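PDB 6UF3: polyisoprenyl-teichoic acid--peptidoglycan teichoic acid transferase TagV from Bacillus subtilis, which belongs to the LytR-CpsA-Psr family of bacterial cell-envelope proteins and folds as a mixed beta sheet with helices packed on it. Local coordinates for residues V106-D110 / A170-R174; T221-T225 / V249-L253. All coordinates share one frame; numbering follows the deposited sequence.

Contact 1 (V106-D110 / A170-R174); sequences VGGID and ALIDR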
ATOM      1  N   VAL A 106      12.405  12.218  -3.666  1.00 45.10           N
ATOM      2  CA  VAL A 106      13.421  11.563  -2.847  1.00 41.05           C
ATOM      3  C   VAL A 106      14.635  11.148  -3.665  1.00 37.89           C
ATOM      4  O   VAL A 106      15.556  10.527  -3.121  1.00 41.29           O
ATOM      5  CB  VAL A 106      12.842  10.346  -2.089  1.00 40.09           C
ATOM      6  CG1 VAL A 106      11.639  10.759  -1.254  1.00 41.50           C
ATOM      7  CG2 VAL A 106      12.480   9.229  -3.049  1.00 32.28           C
ATOM      8  N   GLY A 107      14.676  11.484  -4.952  1.00 40.21           N
ATOM      9  CA  GLY A 107      15.847  11.197  -5.760  1.00 42.14           C
ATOM     10  C   GLY A 107      15.942   9.781  -6.281  1.00 39.50           C
ATOM     11  O   GLY A 107      17.052   9.277  -6.488  1.00 40.90           O
ATOM     12  N   GLY A 108      14.805   9.125  -6.515  1.00 28.45           N
ATOM     13  CA  GLY A 108      14.794   7.754  -6.983  1.00 25.75           C
ATOM     14  C   GLY A 108      14.800   6.758  -5.838  1.00 26.28           C
ATOM     15  O   GLY A 108      14.964   7.099  -4.664  1.00 29.95           O
ATOM     16  N   ILE A 109      14.638   5.480  -6.195  1.00 25.58           N
ATOM     17  CA  ILE A 109      14.474   4.425  -5.207  1.00 22.98           C
ATOM     18  C   ILE A 109      15.273   3.193  -5.622  1.00 22.77           C
ATOM     19  O   ILE A 109      15.412   2.887  -6.807  1.00 29.71           O
ATOM     20  CB  ILE A 109      12.966   4.109  -5.024  1.00 30.21           C
ATOM     21  CG1 ILE A 109      12.678   3.692  -3.595  1.00 37.18           C
ATOM     22  CG2 ILE A 109      12.450   3.103  -6.064  1.00 35.18           C
ATOM     23  CD1 ILE A 109      13.029   4.743  -2.577  1.00 39.04           C
ATOM     24  N   ASP A 110      15.807   2.476  -4.638  1.00 23.46           N
ATOM     25  CA  ASP A 110      16.618   1.298  -4.910  1.00 24.59           C
ATOM     26  C   ASP A 110      15.786   0.037  -4.721  1.00 24.45           C
ATOM     27  O   ASP A 110      15.161  -0.146  -3.673  1.00 34.15           O
ATOM     28  CB  ASP A 110      17.842   1.284  -4.001  1.00 25.68           C
ATOM     29  CG  ASP A 110      18.742   2.480  -4.251  1.00 28.00           C
ATOM     30  OD1 ASP A 110      19.522   2.434  -5.219  1.00 31.62           O
ATOM     31  OD2 ASP A 110      18.621   3.487  -3.520  1.00 33.53           O
ATOM     32  N   ALA A 170      11.432   0.139   0.234  1.00 22.69           N
ATOM     33  CA  ALA A 170      12.561   0.999  -0.115  1.00 24.54           C
ATOM     34  C   ALA A 170      12.355   2.419   0.397  1.00 22.08           C
ATOM     35  O   ALA A 170      13.303   3.067   0.865  1.00 23.53           O
ATOM     36  CB  ALA A 170      12.769   0.988  -1.630  1.00 26.98           C
ATOM     37  N   LEU A 171      11.120   2.918   0.315  1.00 22.52           N
ATOM     38  CA  LEU A 171      10.823   4.235   0.880  1.00 22.32           C
ATOM     39  C   LEU A 171      11.023   4.248   2.393  1.00 23.23           C
ATOM     40  O   LEU A 171      11.567   5.209   2.951  1.00 23.92           O
ATOM     41  CB  LEU A 171       9.387   4.642   0.520  1.00 22.15           C
ATOM     42  CG  LEU A 171       9.194   5.016  -0.955  1.00 25.52           C
ATOM     43  CD1 LEU A 171       7.718   5.073  -1.352  1.00 26.20           C
ATOM     44  CD2 LEU A 171       9.899   6.335  -1.290  1.00 26.91           C
ATOM     45  N   ILE A 172      10.559   3.197   3.080  1.00 21.99           N
ATOM     46  CA  ILE A 172      10.762   3.103   4.524  1.00 23.30           C
ATOM     47  C   ILE A 172      12.246   3.106   4.857  1.00 23.99           C
ATOM     48  O   ILE A 172      12.684   3.764   5.807  1.00 26.14           O
ATOM     49  CB  ILE A 172      10.063   1.845   5.080  1.00 20.07           C
ATOM     50  CG1 ILE A 172       8.544   2.004   4.995  1.00 24.56           C
ATOM     51  CG2 ILE A 172      10.507   1.572   6.517  1.00 23.53           C
ATOM     52  CD1 ILE A 172       7.761   0.730   5.238  1.00 25.07           C
ATOM     53  N   ASP A 173      13.043   2.358   4.093  1.00 23.04           N
ATOM     54  CA  ASP A 173      14.477   2.301   4.356  1.00 25.98           C
ATOM     55  C   ASP A 173      15.124   3.653   4.127  1.00 31.28           C
ATOM     56  O   ASP A 173      15.995   4.076   4.902  1.00 31.55           O
ATOM     57  CB  ASP A 173      15.133   1.231   3.480  1.00 23.74           C
ATOM     58  CG  ASP A 173      14.813  -0.170   3.957  1.00 32.06           C
ATOM     59  OD1 ASP A 173      14.523  -0.292   5.158  1.00 32.75           O
ATOM     60  OD2 ASP A 173      14.839  -1.123   3.150  1.00 30.18           O
ATOM     61  N   ARG A 174      14.703   4.354   3.072  1.00 33.10           N
ATOM     62  CA  ARG A 174      15.255   5.677   2.811  1.00 34.64           C
ATOM     63  C   ARG A 174      14.947   6.628   3.958  1.00 30.40           C
ATOM     64  O   ARG A 174      15.842   7.310   4.468  1.00 37.46           O
ATOM     65  CB  ARG A 174      14.714   6.230   1.498  1.00 32.07           C
ATOM     66  CG  ARG A 174      15.066   7.680   1.322  1.00 48.14           C
ATOM     67  CD  ARG A 174      16.518   7.796   0.909  1.00 53.21           C
ATOM     68  NE  ARG A 174      16.697   7.200  -0.406  1.00 61.47           N
ATOM     69  CZ  ARG A 174      16.340   7.801  -1.535  1.00 67.73           C
ATOM     70  NH1 ARG A 174      16.521   7.196  -2.700  1.00 67.90           N
ATOM     71  NH2 ARG A 174      15.806   9.013  -1.495  1.00 71.41           N
TER
HETATM   72  O   HOH W   1      16.398   3.826  -2.144  1.00 32.38           O

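Contact 2 (T221-T225 / V249-L253); sequences TLSIT and VRKTL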
ATOM      1  N   THR A 221       6.002  -9.216   7.788  1.00 23.14           N
ATOM      2  CA  THR A 221       5.128  -9.147   6.620  1.00 23.45           C
ATOM      3  C   THR A 221       4.147 -10.310   6.668  1.00 20.31           C
ATOM      4  O   THR A 221       4.551 -11.477   6.641  1.00 26.10           O
ATOM      5  CB  THR A 221       5.913  -9.138   5.307  1.00 33.00           C
ATOM      6  OG1 THR A 221       6.804  -8.012   5.297  1.00 32.61           O
ATOM      7  CG2 THR A 221       4.955  -8.986   4.129  1.00 31.65           C
ATOM      8  N   LEU A 222       2.860  -9.975   6.741  1.00 22.43           N
ATOM      9  CA  LEU A 222       1.776 -10.943   6.783  1.00 23.45           C
ATOM     10  C   LEU A 222       1.194 -11.106   5.389  1.00 25.66           C
ATOM     11  O   LEU A 222       1.488 -10.337   4.475  1.00 23.99           O
ATOM     12  CB  LEU A 222       0.685 -10.503   7.763  1.00 25.15           C
ATOM     13  CG  LEU A 222       1.164 -10.072   9.154  1.00 27.58           C
ATOM     14  CD1 LEU A 222      -0.021  -9.770  10.045  1.00 26.17           C
ATOM     15  CD2 LEU A 222       2.045 -11.125   9.801  1.00 31.13           C
ATOM     16  N   SER A 223       0.363 -12.135   5.229  1.00 23.71           N
ATOM     17  CA  SER A 223      -0.164 -12.487   3.917  1.00 25.03           C
ATOM     18  C   SER A 223      -1.645 -12.808   4.016  1.00 23.97           C
ATOM     19  O   SER A 223      -2.079 -13.471   4.961  1.00 27.49           O
ATOM     20  CB  SER A 223       0.568 -13.703   3.326  1.00 35.54           C
ATOM     21  OG  SER A 223       1.943 -13.425   3.143  1.00 49.14           O
ATOM     22  N   ILE A 224      -2.409 -12.356   3.025  1.00 23.54           N
ATOM     23  CA  ILE A 224      -3.764 -12.862   2.811  1.00 22.62           C
ATOM     24  C   ILE A 224      -3.631 -14.059   1.876  1.00 24.75           C
ATOM     25  O   ILE A 224      -3.474 -13.901   0.664  1.00 29.03           O
ATOM     26  CB  ILE A 224      -4.701 -11.802   2.232  1.00 24.76           C
ATOM     27  CG1 ILE A 224      -4.754 -10.557   3.129  1.00 26.73           C
ATOM     28  CG2 ILE A 224      -6.097 -12.398   2.047  1.00 27.22           C
ATOM     29  CD1 ILE A 224      -5.382 -10.797   4.483  1.00 25.26           C
ATOM     30  N   THR A 225      -3.666 -15.263   2.442  1.00 22.72           N
ATOM     31  CA  THR A 225      -3.679 -16.456   1.615  1.00 24.70           C
ATOM     32  C   THR A 225      -5.102 -16.733   1.129  1.00 29.91           C
ATOM     33  O   THR A 225      -6.087 -16.235   1.685  1.00 28.14           O
ATOM     34  CB  THR A 225      -3.132 -17.659   2.382  1.00 29.63           C
ATOM     35  OG1 THR A 225      -3.968 -17.930   3.507  1.00 31.66           O
ATOM     36  CG2 THR A 225      -1.699 -17.379   2.877  1.00 31.30           C
ATOM     37  N   VAL A 249      -4.497 -13.452  10.737  1.00 24.24           N
ATOM     38  CA  VAL A 249      -4.012 -12.118  10.374  1.00 23.96           C
ATOM     39  C   VAL A 249      -4.707 -11.062  11.221  1.00 24.07           C
ATOM     40  O   VAL A 249      -4.070 -10.135  11.741  1.00 25.29           O
ATOM     41  CB  VAL A 249      -4.221 -11.849   8.872  1.00 21.07           C
ATOM     42  CG1 VAL A 249      -4.024 -10.355   8.567  1.00 21.36           C
ATOM     43  CG2 VAL A 249      -3.279 -12.676   8.039  1.00 24.05           C
ATOM     44  N   ARG A 250      -6.038 -11.170  11.337  1.00 25.16           N
ATOM     45  CA  ARG A 250      -6.803 -10.248  12.169  1.00 23.66           C
ATOM     46  C   ARG A 250      -6.254 -10.217  13.586  1.00 26.35           C
ATOM     47  O   ARG A 250      -5.990  -9.142  14.134  1.00 25.00           O
ATOM     48  CB  ARG A 250      -8.282 -10.648  12.181  1.00 22.16           C
ATOM     49  CG  ARG A 250      -9.023 -10.381  10.891  1.00 19.46           C
ATOM     50  CD  ARG A 250     -10.445 -10.938  10.950  1.00 21.75           C
ATOM     51  NE  ARG A 250     -11.226 -10.472   9.811  1.00 22.63           N
ATOM     52  CZ  ARG A 250     -12.432 -10.938   9.509  1.00 26.26           C
ATOM     53  NH1 ARG A 250     -12.993 -11.894  10.254  1.00 29.64           N
ATOM     54  NH2 ARG A 250     -13.076 -10.457   8.456  1.00 25.45           N
ATOM     55  N   LYS A 251      -6.076 -11.393  14.199  1.00 23.45           N
ATOM     56  CA  LYS A 251      -5.615 -11.436  15.582  1.00 24.57           C
ATOM     57  C   LYS A 251      -4.217 -10.848  15.708  1.00 25.01           C
ATOM     58  O   LYS A 251      -3.909 -10.160  16.689  1.00 26.68           O
ATOM     59  CB  LYS A 251      -5.638 -12.874  16.105  1.00 32.02           C
ATOM     60  CG  LYS A 251      -6.946 -13.265  16.780  1.00 48.43           C
ATOM     61  CD  LYS A 251      -6.791 -14.532  17.602  1.00 57.78           C
ATOM     62  CE  LYS A 251      -6.891 -15.772  16.727  1.00 62.81           C
ATOM     63  NZ  LYS A 251      -8.276 -15.999  16.231  1.00 65.21           N
ATOM     64  N   THR A 252      -3.365 -11.095  14.717  1.00 22.68           N
ATOM     65  CA  THR A 252      -1.995 -10.588  14.765  1.00 23.68           C
ATOM     66  C   THR A 252      -1.963  -9.066  14.696  1.00 24.20           C
ATOM     67  O   THR A 252      -1.255  -8.411  15.475  1.00 25.00           O
ATOM     68  CB  THR A 252      -1.187 -11.199  13.622  1.00 26.93           C
ATOM     69  OG1 THR A 252      -1.189 -12.625  13.773  1.00 28.57           O
ATOM     70  CG2 THR A 252       0.259 -10.694  13.647  1.00 27.12           C
ATOM     71  N   LEU A 253      -2.734  -8.488  13.771  1.00 20.95           N
ATOM     72  CA  LEU A 253      -2.782  -7.029  13.644  1.00 21.24           C
ATOM     73  C   LEU A 253      -3.432  -6.389  14.866  1.00 20.99           C
ATOM     74  O   LEU A 253      -2.971  -5.350  15.354  1.00 22.38           O
ATOM     75  CB  LEU A 253      -3.536  -6.637  12.373  1.00 21.06           C
ATOM     76  CG  LEU A 253      -2.869  -7.047  11.062  1.00 20.59           C
ATOM     77  CD1 LEU A 253      -3.689  -6.619   9.867  1.00 28.59           C
ATOM     78  CD2 LEU A 253      -1.441  -6.491  10.980  1.00 24.60           C
TER

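Contact 1 (V106-D110 / A170-R174)
Arg174 swings CG anti to its backbone N (chi1 170°), then bends at its next two torsions, which brings the edge of the guanidinium to the carbonyl oxygens of the turn Val106-Gly108. Ile109 turns its CG1 short of the anti position (chi1 -147°), bringing that branch against the small CB of Ala170. The Ile109 CG1 to Ala170 CB distance of 3.3 Å is tighter than usual for two carbons, and the same Ala170 CB also sits 3.3 Å from the backbone O of Asp110, so there is little room here for more than the methyl of an alanine. Further along, Ile109 CD1 meets Leu171 CD2 at 3.7 Å, the two side chains crossing at about a right angle, and also lies over one face of the Arg174 guanidinium. Gly107 ends helix 96-105 in a Schellman motif, and both it and Gly108 take a positive phi at which a CB would press on the preceding carbonyl oxygen, so glycine fits each. This turn presents Gly108 O near the plane of the guanidinium, where Arg174 NH1 gives it a weak, bent bond (2.5 Å, 125°); the exact placing of the other terminal nitrogen is doubtful. A water accepts from Asp110 N (2.9 Å) and donates to Asp110 OD2 (2.6 Å), with a weak link to Arg174 NH1. Asp110 OD1 is taken by His137 ND1, and His137 NE2 bonds Gly107 O, tying the turn to strand 134-138.

Contact 2 (T221-T225 / V249-L253)
Leu222 pushes its CD1 methyl onto the helix between Thr252 and Leu253, lying 3.7 Å from Thr252 CG2 and, equally, 3.7 Å from Leu253 CD2. The approach differs for the two: Leu222 and Thr252 reach toward each other tip to tip, whereas Leu222 and Leu253 slide past one another in opposite directions. The same Leu222 CD1 has a looser neighbour in Val249 CG1, at 4.3 Å. A leucine suits this place because CD1, anti to CA (chi2 -176°), stands well out from the strand and can meet three helix residues at once. Val249 does its part with both branches. Its CG2 comes to 3.4 Å from the backbone O of Ser223, while CG1 faces Ile224 CD1 at 4.3 Å. No hydrogen bond joins the two segments; the contact is van der Waals packing, mostly of apolar carbons.

On the helix side, these groups are placed by the helical spacing. Val249, Thr252 and Leu253 are spaced three and four residues apart and therefore share one face, held in step by the bond from Leu253 N to Val249 O (2.9 Å). With chi1 at -60° Thr252 OG1 lies beside the backbone N and bonds the carbonyl O of Lys248, while CG2, anti to the backbone N, is turned to Leu222. At the end of the 221-225 segment, Thr225 N bonds Asn245 OD1, from the first turn of the same helix.

Strand 220-222 is the outermost strand at one side of the mixed sheet, running parallel to strand 39-44, and Leu222 bonds Met42 there through the backbone. Helix 243-257 packs on both strands: Val249 and Leu253 rest on Leu43 and Thr252 on Lys41, while Ile224 also touches Leu43, with Phe239 and Pro241 of strand 236-241 against it.

In the fold
From the N terminus the chain first lays down strands of the mixed sheet, then reaches the turn after helix 96-105, where contact 1 opens. The next 59 residues, including strands 117-119, 129-131 and 134-138 and helix 140-148, lead into helix 158-177, whose later part closes it. Helices 181-191 and 201-210 follow before strand 220-222 opens contact 2, which closes after only 23 residues, past strands 226-231 and 236-241, on helix 243-257. The two loops neither nest nor cross. Contact 1 joins the 109-113 strand region to a long helix, contact 2 a sheet edge to the C-terminal helix; their centres lie about 25 Å apart and their nearest atoms about 9 Å, so they do not touch.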